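PDB 2X26: putative aliphatic sulfonates-binding protein from Escherichia coli, which probably serves as the periplasmic binding protein of an ABC-type transport system that takes up aliphatic sulfonates. Local coordinates for residues Q44-L49 with I62-A67. Sequence-based numbering, arbitrary orientation. Where two conformers were deposited one is given.
Sequences QMLEAL and IPPIFA
From segment 44-49, Leu46 alone touches 62-67, and its methyl CD1 makes the nearest approach to Pro63, Pro64 and Ala67. No hydrogen bond joins the two segments. The side-chain contacts are apolar. Leu46 CD1 lies 3.8 Å from Pro63 CB and 4.0 Å from Ala67 CB. These two carbons stand one helical turn apart, and the methyl reaches both. Pro64 is met more loosely, through CD, 4.2 Å from Leu46 CD1.

The methyl also rests on backbone. It sits 3.5 Å from Pro63 C and equally near Pro64 N, against the peptide that links the two prolines. The extended end of the leucine explains this reach: chi2 of -179° sets CD1 anti to CA, so the branch extends away from its own backbone. The Pro64 nitrogen has no hydrogen to donate, but Pro63 O accepts the amide of Ala67, Ala67 N to Pro63 O 3.2 Å. This bond closes the turn that presents both CB atoms.

The axes of the two short segments approach to 9.9 Å and cross at -47°. Only 130 Å² is buried between them. Leu46 and Pro64 both also touch Thr59, at the C-terminal end of strand 56-59. On the far side of 62-67, Ile62 and Ile65 pack on helix 255-270.

Strands 33-38 and 56-59 run parallel, with helix 42-51 between them in sequence. This is the beta-alpha-beta arrangement of one alpha/beta domain in the two-domain fold of periplasmic solute-binding proteins.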
loop_
_atom_site.group_PDB
_atom_site.type_symbol
_atom_site.label_atom_id
_atom_site.label_comp_id
_atom_site.label_asym_id
_atom_site.label_seq_id
_atom_site.Cartn_x
_atom_site.Cartn_y
_atom_site.Cartn_z
ATOM N N GLN A 44 1.131 12.024 0.632
ATOM C CA GLN A 44 0.058 13.006 0.742
ATOM C C GLN A 44 -1.090 12.479 1.598
ATOM O O GLN A 44 -1.667 13.233 2.421
ATOM C CB GLN A 44 -0.494 13.375 -0.639
ATOM C CG GLN A 44 0.509 14.143 -1.507
ATOM C CD GLN A 44 1.368 13.252 -2.406
ATOM O OE1 GLN A 44 1.853 12.204 -1.991
ATOM N NE2 GLN A 44 1.586 13.707 -3.660
ATOM N N MET A 45 -1.426 11.194 1.460
ATOM C CA MET A 45 -2.502 10.610 2.278
ATOM C C MET A 45 -2.105 10.653 3.748
ATOM O O MET A 45 -2.932 10.936 4.632
ATOM C CB MET A 45 -2.826 9.156 1.846
ATOM C CG MET A 45 -3.956 8.453 2.665
ATOM S SD MET A 45 -3.369 7.670 4.188
ATOM C CE MET A 45 -4.757 7.780 5.289
ATOM N N LEU A 46 -0.840 10.368 4.032
ATOM C CA LEU A 46 -0.457 10.250 5.444
ATOM C C LEU A 46 -0.399 11.626 6.119
ATOM O O LEU A 46 -0.628 11.735 7.304
ATOM C CB LEU A 46 0.876 9.531 5.614
ATOM C CG LEU A 46 0.807 8.023 5.269
ATOM C CD1 LEU A 46 2.179 7.359 5.491
ATOM C CD2 LEU A 46 -0.313 7.200 5.952
ATOM N N GLU A 47 -0.079 12.641 5.331
ATOM C CA GLU A 47 -0.179 14.027 5.772
ATOM C C GLU A 47 -1.607 14.330 6.240
ATOM O O GLU A 47 -1.830 14.902 7.310
ATOM C CB GLU A 47 0.290 14.983 4.654
ATOM C CG GLU A 47 1.803 14.777 4.400
ATOM C CD GLU A 47 2.452 15.705 3.381
ATOM O OE1 GLU A 47 1.749 16.264 2.494
ATOM O OE2 GLU A 47 3.702 15.878 3.485
ATOM N N ALA A 48 -2.583 13.929 5.441
ATOM C CA ALA A 48 -3.974 14.115 5.796
ATOM C C ALA A 48 -4.339 13.310 7.058
ATOM O O ALA A 48 -5.024 13.814 7.948
ATOM C CB ALA A 48 -4.892 13.709 4.584
ATOM N N LEU A 49 -3.863 12.072 7.135
ATOM C CA LEU A 49 -4.124 11.282 8.311
ATOM C C LEU A 49 -3.562 11.943 9.552
ATOM O O LEU A 49 -4.168 11.888 10.651
ATOM C CB LEU A 49 -3.506 9.871 8.100
ATOM C CG LEU A 49 -4.095 8.728 8.959
ATOM C CD1 LEU A 49 -5.573 8.467 8.791
ATOM C CD2 LEU A 49 -3.369 7.471 8.535
ATOM N N ILE A 62 6.500 1.708 2.373
ATOM C CA ILE A 62 7.474 2.778 2.507
ATOM C C ILE A 62 6.949 4.094 3.110
ATOM O O ILE A 62 7.553 4.586 4.086
ATOM C CB ILE A 62 8.228 3.076 1.168
ATOM C CG1 ILE A 62 8.943 1.824 0.625
ATOM C CG2 ILE A 62 9.184 4.275 1.380
ATOM C CD1 ILE A 62 9.711 1.023 1.675
ATOM N N PRO A 63 5.832 4.650 2.577
ATOM C CA PRO A 63 5.392 5.947 3.120
ATOM C C PRO A 63 5.268 6.020 4.642
ATOM O O PRO A 63 5.630 7.045 5.208
ATOM C CB PRO A 63 4.070 6.229 2.372
ATOM C CG PRO A 63 4.275 5.520 0.988
ATOM C CD PRO A 63 5.041 4.247 1.383
ATOM N N PRO A 64 4.758 4.972 5.328
ATOM C CA PRO A 64 4.616 5.091 6.768
ATOM C C PRO A 64 5.926 5.264 7.496
ATOM O O PRO A 64 5.939 5.849 8.591
ATOM C CB PRO A 64 4.074 3.737 7.207
ATOM C CG PRO A 64 3.401 3.186 5.981
ATOM C CD PRO A 64 4.141 3.742 4.807
ATOM N N ILE A 65 7.010 4.714 6.939
ATOM C CA ILE A 65 8.316 4.852 7.608
ATOM C C ILE A 65 8.693 6.338 7.636
ATOM O O ILE A 65 9.125 6.865 8.687
ATOM C CB ILE A 65 9.416 4.036 6.861
ATOM C CG1 ILE A 65 9.068 2.567 6.939
ATOM C CG2 ILE A 65 10.808 4.355 7.482
ATOM C CD1 ILE A 65 9.944 1.614 6.001
ATOM N N PHE A 66 8.536 7.022 6.510
ATOM C CA PHE A 66 8.781 8.496 6.502
ATOM C C PHE A 66 7.937 9.265 7.526
ATOM O O PHE A 66 8.464 10.099 8.259
ATOM C CB PHE A 66 8.534 9.092 5.116
ATOM C CG PHE A 66 9.591 8.788 4.139
ATOM C CD1 PHE A 66 10.574 9.710 3.853
ATOM C CD2 PHE A 66 9.605 7.566 3.482
ATOM C CE1 PHE A 66 11.565 9.415 2.944
ATOM C CE2 PHE A 66 10.595 7.277 2.561
ATOM C CZ PHE A 66 11.582 8.198 2.306
ATOM N N ALA A 67 6.649 8.970 7.591
ATOM C CA ALA A 67 5.771 9.702 8.532
ATOM C C ALA A 67 6.141 9.387 9.999
ATOM O O ALA A 67 6.212 10.266 10.855
ATOM C CB ALA A 67 4.248 9.353 8.227
#